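Local structure of uncharacterized hypothetical protein (Bacteroides uniformis, 4EIU) at residues A[10-15]-A[59-64]; A[34-39]-A[51-56]; A[71-76]-A[97-102]. The protein is of unknown function but belongs to the DUF3823 family, whose N-terminal domain is grouped with transthyretin-like beta-sandwich domains. All blocks are in the same frame, centred on the assembly; numbering follows the deposited sequence.

Contact 1 (A[10-15]-A[59-64]); sequences ETIWGE and GTFQNT
Ile12 and Asn63 form a hydrogen-bonded pair between antiparallel strands, Ile12 N donating to Asn63 O at 2.9 Å and Asn63 N to Ile12 O at 3.0 Å. Gly14 and Phe61 repeat the exchange: Gly14 N to Phe61 O and Phe61 N to Gly14 O both measure 2.9 Å. Thr11 and Trp13, turned the other way, bond through their backbones to Gly103 and Thr105 and to Thr105 and Val107 respectively, so the segment is hydrogen-bonded to a neighbour along each margin. With CG between the backbone N and the carbonyl carbon (chi1 65°), the Phe61 ring lies across Gly14 of the partner strand. One ring face receives Gly14 CA in a CH-pi contact, 3.8 Å from the ring centroid, and a CB on Gly14 would probably clash with Phe61 CZ. Next to it, Ile12 CG1 meets Phe61 CE1 at 4.0 Å. The face bearing Trp13 and Thr60 also carries polar links: a water lying in the indole plane accepts from Trp13 NE1 at 2.9 Å and donates to Thr60 OG1 at 2.8 Å, while Asp58 also bonds that hydroxyl. Phe61 O lies over one face of the same indole. Glu15 finds its charge partner in Arg24, and Asn63 OD1 takes the amide of Lys65. The chemistry implies a two-sided pairing, an aromatic ring pressed on bare glycine backbone on the Ile12 and Phe61 face and water-assisted bonding on the Trp13 and Thr60 face.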
loop_
_atom_site.group_PDB
_atom_site.type_symbol
_atom_site.label_atom_id
_atom_site.label_comp_id
_atom_site.label_asym_id
_atom_site.label_seq_id
_atom_site.Cartn_x
_atom_site.Cartn_y
_atom_site.Cartn_z
ATOM N N GLU A 10 9.175 7.657 24.375
ATOM C CA GLU A 10 9.851 6.573 23.698
ATOM C C GLU A 10 9.508 6.629 22.220
ATOM O O GLU A 10 8.490 7.230 21.823
ATOM C CB GLU A 10 9.457 5.208 24.302
ATOM C CG GLU A 10 9.346 5.120 25.828
ATOM C CD GLU A 10 10.457 5.797 26.573
ATOM O OE1 GLU A 10 11.619 5.543 26.253
ATOM O OE2 GLU A 10 10.166 6.577 27.490
ATOM N N THR A 11 10.332 5.967 21.413
ATOM C CA THR A 11 10.187 5.954 19.963
ATOM C C THR A 11 10.078 4.543 19.404
ATOM O O THR A 11 10.845 3.680 19.795
ATOM C CB THR A 11 11.438 6.586 19.298
ATOM O OG1 THR A 11 11.502 7.951 19.630
ATOM C CG2 THR A 11 11.389 6.474 17.783
ATOM N N ILE A 12 9.154 4.331 18.472
ATOM C CA ILE A 12 9.153 3.145 17.629
ATOM C C ILE A 12 9.444 3.557 16.194
ATOM O O ILE A 12 8.886 4.531 15.685
ATOM C CB ILE A 12 7.831 2.349 17.735
ATOM C CG1 ILE A 12 7.915 1.039 16.938
ATOM C CG2 ILE A 12 6.632 3.187 17.293
ATOM C CD1 ILE A 12 6.730 0.112 17.138
ATOM N N TRP A 13 10.332 2.794 15.561
ATOM C CA TRP A 13 10.626 2.891 14.152
ATOM C C TRP A 13 10.361 1.544 13.550
ATOM O O TRP A 13 10.651 0.503 14.145
ATOM C CB TRP A 13 12.053 3.334 13.919
ATOM C CG TRP A 13 12.442 3.390 12.458
ATOM C CD1 TRP A 13 12.435 4.501 11.627
ATOM C CD2 TRP A 13 12.898 2.286 11.602
ATOM N NE1 TRP A 13 12.794 4.161 10.364
ATOM C CE2 TRP A 13 13.131 2.862 10.289
ATOM C CE3 TRP A 13 13.157 0.918 11.801
ATOM C CZ2 TRP A 13 13.586 2.100 9.218
ATOM C CZ3 TRP A 13 13.617 0.175 10.720
ATOM C CH2 TRP A 13 13.836 0.756 9.461
ATOM N N GLY A 14 9.770 1.532 12.372
ATOM C CA GLY A 14 9.467 0.284 11.738
ATOM C C GLY A 14 9.618 0.345 10.252
ATOM O O GLY A 14 9.544 1.430 9.643
ATOM N N GLU A 15 9.844 -0.820 9.659
ATOM C CA GLU A 15 9.777 -0.939 8.186
ATOM C C GLU A 15 8.907 -2.107 7.770
ATOM O O GLU A 15 8.749 -3.100 8.522
ATOM C CB GLU A 15 11.163 -1.060 7.540
ATOM C CG GLU A 15 11.953 -2.202 8.120
ATOM C CD GLU A 15 13.332 -2.405 7.510
ATOM O OE1 GLU A 15 13.580 -2.047 6.347
ATOM O OE2 GLU A 15 14.154 -2.984 8.221
ATOM N N GLY A 59 7.595 2.954 2.925
ATOM C CA GLY A 59 7.201 1.786 3.664
ATOM C C GLY A 59 7.798 1.753 5.062
ATOM O O GLY A 59 7.781 0.703 5.706
ATOM N N THR A 60 8.311 2.891 5.547
ATOM C CA THR A 60 8.788 2.977 6.946
ATOM C C THR A 60 7.827 3.840 7.779
ATOM O O THR A 60 7.036 4.593 7.206
ATOM C CB THR A 60 10.203 3.537 7.060
ATOM O OG1 THR A 60 10.248 4.932 6.650
ATOM C CG2 THR A 60 11.232 2.689 6.222
ATOM N N PHE A 61 7.932 3.768 9.113
ATOM C CA PHE A 61 7.123 4.603 10.000
ATOM C C PHE A 61 7.915 4.925 11.225
ATOM O O PHE A 61 8.855 4.215 11.569
ATOM C CB PHE A 61 5.790 3.950 10.389
ATOM C CG PHE A 61 5.898 2.673 11.223
ATOM C CD1 PHE A 61 5.950 2.727 12.629
ATOM C CD2 PHE A 61 5.817 1.433 10.625
ATOM C CE1 PHE A 61 6.033 1.540 13.391
ATOM C CE2 PHE A 61 5.886 0.250 11.376
ATOM C CZ PHE A 61 5.983 0.304 12.765
ATOM N N GLN A 62 7.549 6.003 11.886
ATOM C CA GLN A 62 8.147 6.332 13.176
ATOM C C GLN A 62 7.180 7.180 13.990
ATOM O O GLN A 62 6.569 8.113 13.464
ATOM C CB GLN A 62 9.466 7.050 12.988
ATOM C CG GLN A 62 10.139 7.551 14.275
ATOM C CD GLN A 62 11.426 8.261 14.003
ATOM O OE1 GLN A 62 12.472 7.618 13.914
ATOM N NE2 GLN A 62 11.385 9.602 13.911
ATOM N N ASN A 63 7.086 6.878 15.274
ATOM C CA ASN A 63 6.445 7.759 16.225
ATOM C C ASN A 63 7.301 7.889 17.477
ATOM O O ASN A 63 7.719 6.868 18.036
ATOM C CB ASN A 63 5.039 7.242 16.557
ATOM C CG ASN A 63 4.232 8.239 17.353
ATOM O OD1 ASN A 63 4.531 8.484 18.507
ATOM N ND2 ASN A 63 3.207 8.837 16.729
ATOM N N THR A 64 7.502 9.131 17.932
ATOM C CA THR A 64 8.399 9.499 19.043
ATOM C C THR A 64 7.642 9.866 20.336
ATOM O O THR A 64 8.257 10.274 21.302
ATOM C CB THR A 64 9.271 10.721 18.644
ATOM O OG1 THR A 64 8.406 11.814 18.262
ATOM C CG2 THR A 64 10.199 10.364 17.484
HETATM O O HOH W 1 12.608 5.701 7.897
#

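Contact 2 (A[34-39]-A[51-56]); sequences IRVRLT and PDFYCM
At one margin of the five-stranded antiparallel sheet, the short edge strand 53-54 joins strand 35-40 through the pairs Val36 with Phe53 and Arg35 with Tyr54. Val36 N donates to Phe53 O at 2.7 Å and Phe53 N returns a bond to Val36 O; two residues along, past the non-hydrogen-bonded pair Arg35 and Tyr54, Cys55 N donates to Ile34 O at 3.0 Å. A water extends the join by accepting from Ile34 N and donating to Cys55 O. Phe53 carries its ring across the partner strand, CG lying between its own backbone N and carbonyl carbon (chi1 64°). Val36 CB then sits over one ring face in a CH-pi contact, 3.9 Å from the centroid, and Leu38 CD1 abuts the ring edge, 3.6 Å from Phe53 CE1. The opposite face of the sheet is charged. Arg37 runs beside Asp52 and grips it side-on: NE meets OD1 at 3.0 Å and NH2 meets the syn lone pair of OD2 at 2.8 Å, with guanidinium and carboxylate only 26° from coplanar. Gln48 also bonds Asp52 OD1. Arg35 adds a long, purely electrostatic contact, its NE 3.8 Å from Asp52 OD2, which lies well out of the guanidinium plane; its firmer partner is Asp76, bound through NH2. Arg37 NH2 rests over a face of the Arg35 guanidinium, a closeness that the two aspartates probably make tolerable. Arg35 CB approaches Tyr54 CE2 at 3.5 Å. This edge-strand pairing, apolar toward the opposite sheet and salt-bridged on its other face, is consistent with a transthyretin-like beta-sandwich.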
loop_
_atom_site.group_PDB
_atom_site.type_symbol
_atom_site.label_atom_id
_atom_site.label_comp_id
_atom_site.label_asym_id
_atom_site.label_seq_id
_atom_site.Cartn_x
_atom_site.Cartn_y
_atom_site.Cartn_z
ATOM N N ILE A 34 -0.451 2.518 4.614
ATOM C CA ILE A 34 -0.162 1.436 5.571
ATOM C C ILE A 34 -0.346 1.974 6.979
ATOM O O ILE A 34 0.444 2.828 7.453
ATOM C CB ILE A 34 1.247 0.840 5.417
ATOM C CG1 ILE A 34 1.476 0.284 4.024
ATOM C CG2 ILE A 34 1.501 -0.201 6.540
ATOM C CD1 ILE A 34 2.903 -0.194 3.750
ATOM N N ARG A 35 -1.420 1.504 7.597
ATOM C CA ARG A 35 -1.857 1.892 8.940
ATOM C C ARG A 35 -1.104 1.179 10.030
ATOM O O ARG A 35 -0.906 -0.035 9.950
ATOM C CB ARG A 35 -3.354 1.655 9.095
ATOM C CG ARG A 35 -4.005 2.351 10.282
ATOM C CD ARG A 35 -5.470 2.002 10.392
ATOM N NE ARG A 35 -5.600 0.616 10.864
ATOM C CZ ARG A 35 -6.752 -0.017 11.057
ATOM N NH1 ARG A 35 -7.922 0.584 10.822
ATOM N NH2 ARG A 35 -6.727 -1.286 11.456
ATOM N N VAL A 36 -0.762 1.919 11.079
ATOM C CA VAL A 36 -0.043 1.384 12.233
ATOM C C VAL A 36 -0.878 1.698 13.478
ATOM O O VAL A 36 -1.237 2.859 13.752
ATOM C CB VAL A 36 1.378 2.002 12.376
ATOM C CG1 VAL A 36 2.156 1.316 13.505
ATOM C CG2 VAL A 36 2.139 1.908 11.033
ATOM N N ARG A 37 -1.142 0.654 14.265
ATOM C CA ARG A 37 -1.930 0.756 15.506
ATOM C C ARG A 37 -1.172 0.136 16.659
ATOM O O ARG A 37 -0.862 -1.094 16.649
ATOM C CB ARG A 37 -3.294 0.049 15.295
ATOM C CG ARG A 37 -4.141 -0.113 16.540
ATOM C CD ARG A 37 -5.512 -0.688 16.216
ATOM N NE ARG A 37 -6.284 0.246 15.402
ATOM C CZ ARG A 37 -7.456 -0.045 14.865
ATOM N NH1 ARG A 37 -8.009 -1.229 15.107
ATOM N NH2 ARG A 37 -8.099 0.853 14.121
ATOM N N LEU A 38 -0.908 0.973 17.648
ATOM C CA LEU A 38 -0.195 0.622 18.855
ATOM C C LEU A 38 -1.176 0.570 20.014
ATOM O O LEU A 38 -1.758 1.587 20.386
ATOM C CB LEU A 38 0.908 1.673 19.154
ATOM C CG LEU A 38 1.884 2.079 18.008
ATOM C CD1 LEU A 38 2.878 3.197 18.399
ATOM C CD2 LEU A 38 2.639 0.896 17.455
ATOM N N THR A 39 -1.322 -0.611 20.614
ATOM C CA THR A 39 -2.150 -0.812 21.810
ATOM C C THR A 39 -1.263 -1.217 22.968
ATOM O O THR A 39 -0.511 -2.190 22.867
ATOM C CB THR A 39 -3.175 -1.929 21.559
ATOM O OG1 THR A 39 -3.783 -1.724 20.291
ATOM C CG2 THR A 39 -4.273 -1.988 22.610
ATOM N N PRO A 51 -3.269 7.644 18.320
ATOM C CA PRO A 51 -4.114 7.425 17.149
ATOM C C PRO A 51 -3.422 6.576 16.077
ATOM O O PRO A 51 -2.180 6.540 15.991
ATOM C CB PRO A 51 -4.432 8.841 16.630
ATOM C CG PRO A 51 -3.944 9.794 17.662
ATOM C CD PRO A 51 -3.055 9.071 18.627
ATOM N N ASP A 52 -4.222 5.829 15.314
ATOM C CA ASP A 52 -3.707 5.141 14.190
ATOM C C ASP A 52 -2.893 6.127 13.358
ATOM O O ASP A 52 -3.321 7.261 13.151
ATOM C CB ASP A 52 -4.818 4.614 13.297
ATOM C CG ASP A 52 -5.661 3.531 13.962
ATOM O OD1 ASP A 52 -5.260 3.030 15.034
ATOM O OD2 ASP A 52 -6.735 3.211 13.391
ATOM N N PHE A 53 -1.746 5.691 12.870
ATOM C CA PHE A 53 -0.888 6.573 12.062
ATOM C C PHE A 53 -0.392 5.813 10.878
ATOM O O PHE A 53 -0.651 4.604 10.783
ATOM C CB PHE A 53 0.218 7.251 12.884
ATOM C CG PHE A 53 1.217 6.315 13.490
ATOM C CD1 PHE A 53 1.015 5.803 14.767
ATOM C CD2 PHE A 53 2.385 5.991 12.829
ATOM C CE1 PHE A 53 1.941 4.944 15.345
ATOM C CE2 PHE A 53 3.282 5.091 13.388
ATOM C CZ PHE A 53 3.069 4.576 14.657
ATOM N N TYR A 54 0.248 6.517 9.943
ATOM C CA TYR A 54 0.554 5.958 8.624
ATOM C C TYR A 54 2.050 6.018 8.278
ATOM O O TYR A 54 2.776 6.969 8.665
ATOM C CB TYR A 54 -0.337 6.623 7.568
ATOM C CG TYR A 54 -1.762 6.283 7.810
ATOM C CD1 TYR A 54 -2.541 7.044 8.677
ATOM C CD2 TYR A 54 -2.342 5.163 7.222
ATOM C CE1 TYR A 54 -3.840 6.682 8.959
ATOM C CE2 TYR A 54 -3.650 4.806 7.509
ATOM C CZ TYR A 54 -4.392 5.578 8.377
ATOM O OH TYR A 54 -5.672 5.195 8.669
ATOM N N CYS A 55 2.514 4.957 7.618
ATOM C CA CYS A 55 3.839 4.905 7.012
ATOM C C CYS A 55 4.060 6.057 6.010
ATOM O O CYS A 55 3.143 6.520 5.341
ATOM C CB CYS A 55 4.087 3.620 6.264
ATOM S SG CYS A 55 4.134 2.158 7.323
HETATM N N MSE A 56 5.309 6.438 5.898
HETATM C CA MSE A 56 5.801 7.251 4.792
HETATM C C MSE A 56 5.812 6.433 3.543
HETATM O O MSE A 56 5.735 5.183 3.561
HETATM C CB MSE A 56 7.192 7.838 5.138
HETATM C CG MSE A 56 7.138 8.819 6.348
HETATM SE SE MSE A 56 8.910 9.462 6.763
HETATM C CE MSE A 56 9.336 7.919 7.789
HETATM O O HOH W 2 0.970 5.011 4.623
HETATM O O HOH W 3 -1.258 3.834 16.844
#

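Contact 3 (A[71-76]-A[97-102]); sequences YNVRID and VNTEIS
Tyr71 and Ile101 make the dense end of this contact, the two side chains crossing at about a right angle with Tyr71 CD1 3.7 Å from Ile101 CD1. On the same face Val73 CG2 meets Thr99 CG2 at 4.0 Å. Between the strands, two reciprocal pairs join the backbones: Tyr71 N to Thr99 O and Thr99 N to Tyr71 O, both 2.9 Å, then Val73 N to Val97 O at 2.8 Å and Val97 N to Val73 O at 3.0 Å. The other face is sparse and more open to solvent. There a single side-chain bond links Asn72 ND2 to Asn98 OD1 at 2.9 Å; the acceptor lies in the amide plane of Asn72, although the two amides are turned 57° apart. Asn72 holds CG directly opposite its backbone N (chi1 -180°), which extends the amide across to Asn98, and its ND2 also serves Ser96 OG. A leucine at this position would probably leave Asn98 OD1 and Ser96 OG without this donor and free the Asn98 amide to turn. The short segments run 137° apart. Arg74 clasps Asp76 of its own strand with NE and NH2, and Asp76 also pairs with Arg35. Strand 69-76 lies between strands 91-101 and 35-40, with Val73 and Ile101 packing on Ile12 of strand 10-18, and Val73 and Val97 on Phe109 of strand 104-111.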
loop_
_atom_site.group_PDB
_atom_site.type_symbol
_atom_site.label_atom_id
_atom_site.label_comp_id
_atom_site.label_asym_id
_atom_site.label_seq_id
_atom_site.Cartn_x
_atom_site.Cartn_y
_atom_site.Cartn_z
ATOM N N TYR A 71 3.526 -3.321 24.198
ATOM C CA TYR A 71 2.593 -2.941 23.145
ATOM C C TYR A 71 2.368 -4.072 22.177
ATOM O O TYR A 71 3.288 -4.850 21.895
ATOM C CB TYR A 71 3.131 -1.727 22.362
ATOM C CG TYR A 71 2.980 -0.416 23.120
ATOM C CD1 TYR A 71 3.937 -0.004 24.015
ATOM C CD2 TYR A 71 1.842 0.385 22.952
ATOM C CE1 TYR A 71 3.797 1.193 24.718
ATOM C CE2 TYR A 71 1.699 1.584 23.649
ATOM C CZ TYR A 71 2.674 1.972 24.528
ATOM O OH TYR A 71 2.524 3.136 25.239
ATOM N N ASN A 72 1.157 -4.107 21.639
ATOM C CA ASN A 72 0.855 -4.780 20.395
ATOM C C ASN A 72 0.983 -3.757 19.252
ATOM O O ASN A 72 0.447 -2.641 19.338
ATOM C CB ASN A 72 -0.580 -5.334 20.452
ATOM C CG ASN A 72 -0.981 -6.064 19.191
ATOM O OD1 ASN A 72 -1.711 -5.507 18.350
ATOM N ND2 ASN A 72 -0.525 -7.310 19.048
ATOM N N VAL A 73 1.665 -4.159 18.191
ATOM C CA VAL A 73 1.893 -3.338 17.034
ATOM C C VAL A 73 1.263 -4.080 15.863
ATOM O O VAL A 73 1.697 -5.162 15.498
ATOM C CB VAL A 73 3.406 -3.075 16.798
ATOM C CG1 VAL A 73 3.612 -2.163 15.571
ATOM C CG2 VAL A 73 4.052 -2.464 18.083
ATOM N N ARG A 74 0.215 -3.505 15.314
ATOM C CA ARG A 74 -0.543 -4.074 14.218
ATOM C C ARG A 74 -0.456 -3.171 12.992
ATOM O O ARG A 74 -0.688 -1.979 13.121
ATOM C CB ARG A 74 -2.018 -4.165 14.650
ATOM C CG ARG A 74 -2.923 -4.578 13.503
ATOM C CD ARG A 74 -4.390 -4.698 13.900
ATOM N NE ARG A 74 -5.153 -4.857 12.657
ATOM C CZ ARG A 74 -6.327 -5.472 12.555
ATOM N NH1 ARG A 74 -6.923 -6.033 13.625
ATOM N NH2 ARG A 74 -6.897 -5.547 11.369
ATOM N N ILE A 75 -0.189 -3.723 11.798
ATOM C CA ILE A 75 -0.228 -2.942 10.576
ATOM C C ILE A 75 -1.269 -3.547 9.602
ATOM O O ILE A 75 -1.544 -4.742 9.658
ATOM C CB ILE A 75 1.154 -2.794 9.917
ATOM C CG1 ILE A 75 1.709 -4.156 9.412
ATOM C CG2 ILE A 75 2.129 -2.095 10.935
ATOM C CD1 ILE A 75 2.958 -4.106 8.503
ATOM N N ASP A 76 -1.898 -2.692 8.818
ATOM C CA ASP A 76 -2.824 -3.084 7.747
ATOM C C ASP A 76 -2.451 -2.277 6.490
ATOM O O ASP A 76 -2.005 -1.108 6.584
ATOM C CB ASP A 76 -4.239 -2.710 8.166
ATOM C CG ASP A 76 -4.754 -3.548 9.322
ATOM O OD1 ASP A 76 -5.384 -4.597 9.095
ATOM O OD2 ASP A 76 -4.586 -3.126 10.478
ATOM N N VAL A 97 2.748 -7.917 16.204
ATOM C CA VAL A 97 4.017 -8.081 16.934
ATOM C C VAL A 97 3.757 -7.577 18.339
ATOM O O VAL A 97 3.136 -6.529 18.504
ATOM C CB VAL A 97 5.129 -7.227 16.261
ATOM C CG1 VAL A 97 6.341 -7.040 17.178
ATOM C CG2 VAL A 97 5.521 -7.823 14.917
ATOM N N ASN A 98 4.191 -8.302 19.361
ATOM C CA ASN A 98 4.204 -7.739 20.701
ATOM C C ASN A 98 5.630 -7.396 21.058
ATOM O O ASN A 98 6.530 -8.198 20.853
ATOM C CB ASN A 98 3.610 -8.696 21.720
ATOM C CG ASN A 98 2.137 -8.963 21.479
ATOM O OD1 ASN A 98 1.342 -8.052 21.146
ATOM N ND2 ASN A 98 1.757 -10.230 21.623
ATOM N N THR A 99 5.850 -6.191 21.573
ATOM C CA THR A 99 7.194 -5.762 21.918
ATOM C C THR A 99 7.111 -4.720 23.004
ATOM O O THR A 99 6.152 -3.950 23.056
ATOM C CB THR A 99 7.918 -5.182 20.682
ATOM O OG1 THR A 99 9.254 -4.843 21.038
ATOM C CG2 THR A 99 7.226 -3.923 20.114
ATOM N N GLU A 100 8.109 -4.718 23.877
ATOM C CA GLU A 100 8.401 -3.566 24.716
ATOM C C GLU A 100 8.696 -2.386 23.796
ATOM O O GLU A 100 9.317 -2.570 22.756
ATOM C CB GLU A 100 9.626 -3.830 25.593
ATOM C CG GLU A 100 9.947 -2.655 26.525
ATOM C CD GLU A 100 11.011 -2.929 27.572
ATOM O OE1 GLU A 100 11.715 -3.946 27.459
ATOM O OE2 GLU A 100 11.138 -2.110 28.512
ATOM N N ILE A 101 8.250 -1.182 24.163
ATOM C CA ILE A 101 8.709 0.038 23.459
ATOM C C ILE A 101 9.394 0.889 24.491
ATOM O O ILE A 101 8.740 1.337 25.446
ATOM C CB ILE A 101 7.592 0.820 22.745
ATOM C CG1 ILE A 101 6.905 -0.099 21.714
ATOM C CG2 ILE A 101 8.209 2.041 22.035
ATOM C CD1 ILE A 101 5.798 0.533 20.919
ATOM N N SER A 102 10.711 1.058 24.318
ATOM C CA SER A 102 11.607 1.675 25.334
ATOM C C SER A 102 12.834 2.241 24.631
ATOM O O SER A 102 13.423 1.556 23.806
ATOM C CB SER A 102 12.087 0.594 26.290
ATOM O OG SER A 102 12.705 1.157 27.407
#

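In the fold
The three contacts belong to two sheets that pack on each other in the N-terminal domain. Contacts 2 and 3 belong to one sheet, since strands 35-40 and 69-76 are neighbours in it; Thr39 O and Asn72 N, 2.8 Å apart, probably share a hydrogen bond. Contact 1 lies in the other sheet and supplies the opposing apolar layer: its centre is about 9 Å from that of contact 2, where Phe61 CD1 meets Phe53 CE2 at 3.6 Å, and about 11 Å from that of contact 3, where Ile12 CD1 meets Val73 CG2 at 3.8 Å. Contact 2 is nested in the chain loop closed by contact 1. No active site is known; glycol molecules near Trp13 and Phe53 probably come from the crystallisation liquor.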